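Side-chain contacts in SufE-like protein, chloroplastic (Arabidopsis thaliana, PDB 4PUI), which activates the chloroplast cysteine desulfurase NFS2 and takes part in mitochondrial desulfurization, supplying sulfur for iron-sulfur clusters, here represented by its BolA domain: residues G4-R9 and T48-R53; D57-K62 and R69-L74. All blocks are in the same frame, centred on the assembly; numbering follows the deposited sequence.

Interaction 1: residues G4-R9 and T48-R53; sequences GSRGMR and THFNLR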
loop_
_atom_site.group_PDB
_atom_site.type_symbol
_atom_site.label_atom_id
_atom_site.label_comp_id
_atom_site.label_asym_id
_atom_site.label_seq_id
_atom_site.Cartn_x
_atom_site.Cartn_y
_atom_site.Cartn_z
ATOM N N GLY A 4 -7.628 -8.594 7.190
ATOM C CA GLY A 4 -7.994 -8.224 8.540
ATOM C C GLY A 4 -8.319 -6.744 8.599
ATOM O O GLY A 4 -8.368 -6.061 7.582
ATOM N N SER A 5 -8.543 -6.235 9.801
ATOM C CA SER A 5 -8.959 -4.841 9.956
ATOM C C SER A 5 -7.973 -3.809 9.399
ATOM O O SER A 5 -8.394 -2.852 8.751
ATOM C CB SER A 5 -9.261 -4.554 11.424
ATOM O OG SER A 5 -8.147 -4.893 12.227
ATOM N N ARG A 6 -6.675 -3.987 9.642
ATOM C CA ARG A 6 -5.680 -3.057 9.093
ATOM C C ARG A 6 -5.641 -3.133 7.565
ATOM O O ARG A 6 -5.610 -2.102 6.897
ATOM C CB ARG A 6 -4.263 -3.316 9.632
ATOM C CG ARG A 6 -3.178 -2.601 8.823
ATOM C CD ARG A 6 -1.810 -2.576 9.521
ATOM N NE ARG A 6 -1.892 -1.805 10.750
ATOM C CZ ARG A 6 -1.551 -2.249 11.953
ATOM N NH1 ARG A 6 -1.061 -3.471 12.108
ATOM N NH2 ARG A 6 -1.692 -1.455 13.006
ATOM N N GLY A 7 -5.624 -4.347 7.022
ATOM C CA GLY A 7 -5.622 -4.531 5.573
ATOM C C GLY A 7 -6.786 -3.795 4.923
ATOM O O GLY A 7 -6.633 -3.155 3.883
ATOM N N MET A 8 -7.958 -3.893 5.541
ATOM C CA MET A 8 -9.147 -3.223 5.024
ATOM C C MET A 8 -8.987 -1.706 5.075
ATOM O O MET A 8 -9.357 -1.002 4.126
ATOM C CB MET A 8 -10.402 -3.675 5.781
ATOM C CG MET A 8 -10.780 -5.116 5.511
ATOM S SD MET A 8 -10.951 -5.432 3.731
ATOM C CE MET A 8 -12.554 -4.715 3.392
ATOM N N ARG A 9 -8.428 -1.199 6.174
ATOM C CA ARG A 9 -8.164 0.236 6.272
ATOM C C ARG A 9 -7.180 0.721 5.211
ATOM O O ARG A 9 -7.366 1.805 4.644
ATOM C CB ARG A 9 -7.624 0.619 7.659
ATOM C CG ARG A 9 -8.638 0.555 8.755
ATOM C CD ARG A 9 -8.127 1.257 10.018
ATOM N NE ARG A 9 -6.853 0.727 10.491
ATOM C CZ ARG A 9 -6.736 -0.226 11.407
ATOM N NH1 ARG A 9 -7.816 -0.767 11.936
ATOM N NH2 ARG A 9 -5.538 -0.648 11.791
ATOM N N THR A 48 1.439 -7.114 10.131
ATOM C CA THR A 48 2.661 -6.331 10.247
ATOM C C THR A 48 3.324 -6.081 8.898
ATOM O O THR A 48 4.098 -5.140 8.754
ATOM C CB THR A 48 3.683 -7.065 11.125
ATOM O OG1 THR A 48 3.894 -8.374 10.592
ATOM C CG2 THR A 48 3.175 -7.179 12.551
ATOM N N HIS A 49 3.020 -6.919 7.910
ATOM C CA HIS A 49 3.668 -6.829 6.608
ATOM C C HIS A 49 2.671 -6.988 5.471
ATOM O O HIS A 49 1.908 -7.951 5.442
ATOM C CB HIS A 49 4.741 -7.911 6.479
ATOM C CG HIS A 49 5.896 -7.729 7.412
ATOM N ND1 HIS A 49 5.807 -7.977 8.763
ATOM C CD2 HIS A 49 7.167 -7.315 7.189
ATOM C CE1 HIS A 49 6.972 -7.726 9.333
ATOM N NE2 HIS A 49 7.813 -7.318 8.400
ATOM N N PHE A 50 2.683 -6.043 4.534
ATOM C CA PHE A 50 1.833 -6.133 3.355
ATOM C C PHE A 50 2.634 -5.887 2.090
ATOM O O PHE A 50 3.607 -5.134 2.101
ATOM C CB PHE A 50 0.698 -5.112 3.405
ATOM C CG PHE A 50 -0.313 -5.377 4.485
ATOM C CD1 PHE A 50 -0.079 -4.983 5.791
ATOM C CD2 PHE A 50 -1.506 -6.026 4.181
ATOM C CE1 PHE A 50 -1.021 -5.240 6.791
ATOM C CE2 PHE A 50 -2.453 -6.277 5.161
ATOM C CZ PHE A 50 -2.208 -5.881 6.477
ATOM N N ASN A 51 2.217 -6.541 1.009
ATOM C CA ASN A 51 2.664 -6.185 -0.329
ATOM C C ASN A 51 1.561 -5.370 -0.974
ATOM O O ASN A 51 0.399 -5.774 -0.948
ATOM C CB ASN A 51 2.931 -7.430 -1.193
ATOM C CG ASN A 51 4.090 -8.279 -0.678
ATOM O OD1 ASN A 51 5.024 -7.763 -0.069
ATOM N ND2 ASN A 51 4.031 -9.584 -0.931
ATOM N N LEU A 52 1.921 -4.226 -1.552
ATOM C CA LEU A 52 0.960 -3.378 -2.256
ATOM C C LEU A 52 1.324 -3.274 -3.741
ATOM O O LEU A 52 2.481 -3.031 -4.079
ATOM C CB LEU A 52 0.986 -1.974 -1.679
ATOM C CG LEU A 52 0.752 -1.819 -0.181
ATOM C CD1 LEU A 52 0.803 -0.350 0.227
ATOM C CD2 LEU A 52 -0.585 -2.424 0.207
ATOM N N ARG A 53 0.338 -3.456 -4.617
ATOM C CA ARG A 53 0.524 -3.140 -6.028
ATOM C C ARG A 53 -0.550 -2.139 -6.407
ATOM O O ARG A 53 -1.741 -2.428 -6.293
ATOM C CB ARG A 53 0.426 -4.382 -6.914
ATOM C CG ARG A 53 0.671 -4.081 -8.407
ATOM C CD ARG A 53 0.441 -5.318 -9.253
ATOM N NE ARG A 53 0.721 -5.122 -10.675
ATOM C CZ ARG A 53 -0.172 -4.678 -11.550
ATOM N NH1 ARG A 53 -1.384 -4.355 -11.139
ATOM N NH2 ARG A 53 0.147 -4.554 -12.839
#
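F50 lies with the outer end of its ring against the first turn of helix 5-18, where R6 and G7 receive it, a worked example of helix-on-sheet packing in the alpha/beta fold of a BolA domain. The phenylalanine comes from the central strand, 49-55, and the two ring corners flanking CZ take different partners. CE1 meets the aliphatic stem of R6, 3.9 Å from its CD and 4.0 Å from its CG, while CE2 comes 3.6 Å from G7 CA. Both approaches are oblique to the ring. The R6 stem slants across the end of the ring, and its guanidinium plane stands nearly perpendicular to it, 86° away. With CG anti to the backbone N (chi1 166°), the arginine runs extended past F50 before it bends at chi3. Its charged end thereby goes elsewhere, forming a salt bridge from NE to E78 and a hydrogen bond from NH1 to the backbone O of E47. Around the ring, I10, V25, L83 and L86 continue the apolar packing. Replacing F50 by alanine is likely to open a gap between strand and helix and leave the R6 methylenes without the ring they lie against. G7 has no side chain to hold the ring off: a CB modelled there would sit only 3.2 Å from F50 CE2.

Interaction 2: residues D57-K62 and R69-L74; sequences DAFQGK and RLIYDL
Two apolar side chains of helix 64-74, L70 and I71, meet F59 and K62 of the loop that leads into that helix from strand 49-55, the central strand of the BolA domain. The contact is local packing of a strand-to-helix connection back on the helix it introduces. I71 CD1 lies at the edge of the F59 ring, near its plane, at 4.1 Å from CZ. CE1 of the same ring comes 4.3 Å from L70 CD2, also near the ring plane, so both aliphatic residues address the rim of the phenylalanine. Side chains F59 and I71 cross at about a right angle. The other methyl of the leucine, CD1, packs 3.9 Å from K62 CE, and here too the crossing is roughly perpendicular. L70 thus reaches both loop residues with its two branches. Its CG is anti to the backbone N (chi1 -179°), which carries the methyls away from the helix and into the loop.

The loop backbone sets the spacing of these partners. A short 3-10 segment, 57-59, ends at F59, and a type II beta turn from F59 to K62 follows, closed by a bond of 3.0 Å from K62 N to F59 O. G61 accommodates this turn, because with its positive phi a CB would collide with the carbonyl O of Q60. Farther out, L14 and L18 of helix 5-18 pack on I71, with L18 also touching L70, while I54 and A90 of the sheet touch F59.

No hydrogen bond or salt bridge spans the two segments. Their association therefore rests on van der Waals and hydrophobic packing, to which the lysine contributes methylenes rather than its charge.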
loop_
_atom_site.group_PDB
_atom_site.type_symbol
_atom_site.label_atom_id
_atom_site.label_comp_id
_atom_site.label_asym_id
_atom_site.label_seq_id
_atom_site.Cartn_x
_atom_site.Cartn_y
_atom_site.Cartn_z
ATOM N N ASP A 57 -3.181 7.038 -11.729
ATOM C CA ASP A 57 -2.845 8.310 -12.368
ATOM C C ASP A 57 -1.957 9.188 -11.495
ATOM O O ASP A 57 -1.159 9.984 -12.001
ATOM C CB ASP A 57 -4.118 9.133 -12.569
ATOM C CG ASP A 57 -4.969 8.636 -13.682
ATOM O OD1 ASP A 57 -4.553 7.688 -14.374
ATOM O OD2 ASP A 57 -6.060 9.219 -13.870
ATOM N N ALA A 58 -2.149 9.081 -10.183
ATOM C CA ALA A 58 -1.536 10.003 -9.232
ATOM C C ALA A 58 -0.016 9.914 -9.220
ATOM O O ALA A 58 0.651 10.814 -8.727
ATOM C CB ALA A 58 -2.108 9.775 -7.829
ATOM N N PHE A 59 0.531 8.821 -9.760
ATOM C CA PHE A 59 1.971 8.618 -9.801
ATOM C C PHE A 59 2.660 9.254 -11.006
ATOM O O PHE A 59 3.886 9.245 -11.088
ATOM C CB PHE A 59 2.306 7.128 -9.793
ATOM C CG PHE A 59 1.772 6.389 -8.610
ATOM C CD1 PHE A 59 1.875 6.916 -7.335
ATOM C CD2 PHE A 59 1.160 5.160 -8.783
ATOM C CE1 PHE A 59 1.372 6.211 -6.248
ATOM C CE2 PHE A 59 0.656 4.455 -7.712
ATOM C CZ PHE A 59 0.763 4.981 -6.437
ATOM N N GLN A 60 1.887 9.787 -11.945
ATOM C CA GLN A 60 2.460 10.444 -13.109
ATOM C C GLN A 60 3.450 11.529 -12.722
ATOM O O GLN A 60 3.133 12.425 -11.931
ATOM C CB GLN A 60 1.360 11.067 -13.955
ATOM C CG GLN A 60 0.526 10.082 -14.732
ATOM C CD GLN A 60 -0.600 10.773 -15.464
ATOM O OE1 GLN A 60 -1.326 11.583 -14.885
ATOM N NE2 GLN A 60 -0.737 10.484 -16.748
ATOM N N GLY A 61 4.659 11.434 -13.265
ATOM C CA GLY A 61 5.670 12.450 -13.065
ATOM C C GLY A 61 6.496 12.237 -11.808
ATOM O O GLY A 61 7.471 12.948 -11.577
ATOM N N LYS A 62 6.112 11.256 -11.001
ATOM C CA LYS A 62 6.839 10.966 -9.766
ATOM C C LYS A 62 7.871 9.844 -9.892
ATOM O O LYS A 62 7.570 8.770 -10.400
ATOM C CB LYS A 62 5.858 10.638 -8.649
ATOM C CG LYS A 62 4.885 11.778 -8.379
ATOM C CD LYS A 62 4.535 11.859 -6.923
ATOM C CE LYS A 62 3.632 13.051 -6.612
ATOM N NZ LYS A 62 4.359 14.339 -6.694
ATOM N N ARG A 69 7.390 7.150 -1.052
ATOM C CA ARG A 69 7.230 8.040 0.096
ATOM C C ARG A 69 5.813 8.578 0.197
ATOM O O ARG A 69 5.327 8.848 1.306
ATOM C CB ARG A 69 8.243 9.187 0.016
ATOM C CG ARG A 69 9.656 8.738 0.321
ATOM C CD ARG A 69 10.691 9.781 -0.053
ATOM N NE ARG A 69 12.042 9.340 0.280
ATOM C CZ ARG A 69 13.144 9.937 -0.152
ATOM N NH1 ARG A 69 13.061 10.993 -0.940
ATOM N NH2 ARG A 69 14.332 9.463 0.199
ATOM N N LEU A 70 5.165 8.747 -0.957
ATOM C CA LEU A 70 3.769 9.180 -1.024
ATOM C C LEU A 70 2.868 8.173 -0.322
ATOM O O LEU A 70 1.988 8.542 0.466
ATOM C CB LEU A 70 3.346 9.325 -2.498
ATOM C CG LEU A 70 1.942 9.794 -2.902
ATOM C CD1 LEU A 70 1.993 10.314 -4.320
ATOM C CD2 LEU A 70 0.884 8.714 -2.838
ATOM N N ILE A 71 3.090 6.898 -0.619
ATOM C CA ILE A 71 2.312 5.825 -0.017
ATOM C C ILE A 71 2.590 5.729 1.487
ATOM O O ILE A 71 1.669 5.569 2.293
ATOM C CB ILE A 71 2.612 4.482 -0.701
ATOM C CG1 ILE A 71 2.213 4.536 -2.179
ATOM C CG2 ILE A 71 1.892 3.338 0.017
ATOM C CD1 ILE A 71 0.777 4.853 -2.377
ATOM N N TYR A 72 3.859 5.839 1.861
ATOM C CA TYR A 72 4.224 5.813 3.268
ATOM C C TYR A 72 3.527 6.963 4.005
ATOM O O TYR A 72 3.019 6.787 5.118
ATOM C CB TYR A 72 5.742 5.901 3.432
ATOM C CG TYR A 72 6.385 4.566 3.719
ATOM C CD1 TYR A 72 6.286 3.505 2.822
ATOM C CD2 TYR A 72 7.061 4.360 4.908
ATOM C CE1 TYR A 72 6.871 2.278 3.109
ATOM C CE2 TYR A 72 7.641 3.156 5.197
ATOM C CZ TYR A 72 7.543 2.120 4.303
ATOM O OH TYR A 72 8.136 0.929 4.634
ATOM N N ASP A 73 3.470 8.132 3.376
ATOM C CA ASP A 73 2.810 9.277 4.006
ATOM C C ASP A 73 1.319 9.022 4.219
ATOM O O ASP A 73 0.760 9.347 5.272
ATOM C CB ASP A 73 3.025 10.539 3.165
ATOM C CG ASP A 73 2.189 11.712 3.641
ATOM O OD1 ASP A 73 2.464 12.218 4.736
ATOM O OD2 ASP A 73 1.260 12.136 2.916
ATOM N N LEU A 74 0.665 8.441 3.217
ATOM C CA LEU A 74 -0.763 8.163 3.322
ATOM C C LEU A 74 -1.062 7.157 4.417
ATOM O O LEU A 74 -2.142 7.172 5.013
ATOM C CB LEU A 74 -1.299 7.605 2.007
ATOM C CG LEU A 74 -1.338 8.554 0.818
ATOM C CD1 LEU A 74 -1.778 7.785 -0.415
ATOM C CD2 LEU A 74 -2.263 9.730 1.090
#

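Interactions 1 and 2 come in series along the chain, the first closing before the second opens, and lie on opposite sides of the domain centre with their own centres about 17 Å apart. Strand 49-55 connects them: after serving interaction 1 it runs into the loop that holds 57-62 and then helix 64-74. Helix 5-18 is shared as well, its start forming interaction 1 and its later residues L14 and L18 packing on the helix of interaction 2. The two also touch directly, L52 CD1 lying 3.9 Å from I71 CG2. One continuous apolar interior thus ties both helices to the three-stranded sheet of this compact BolA domain.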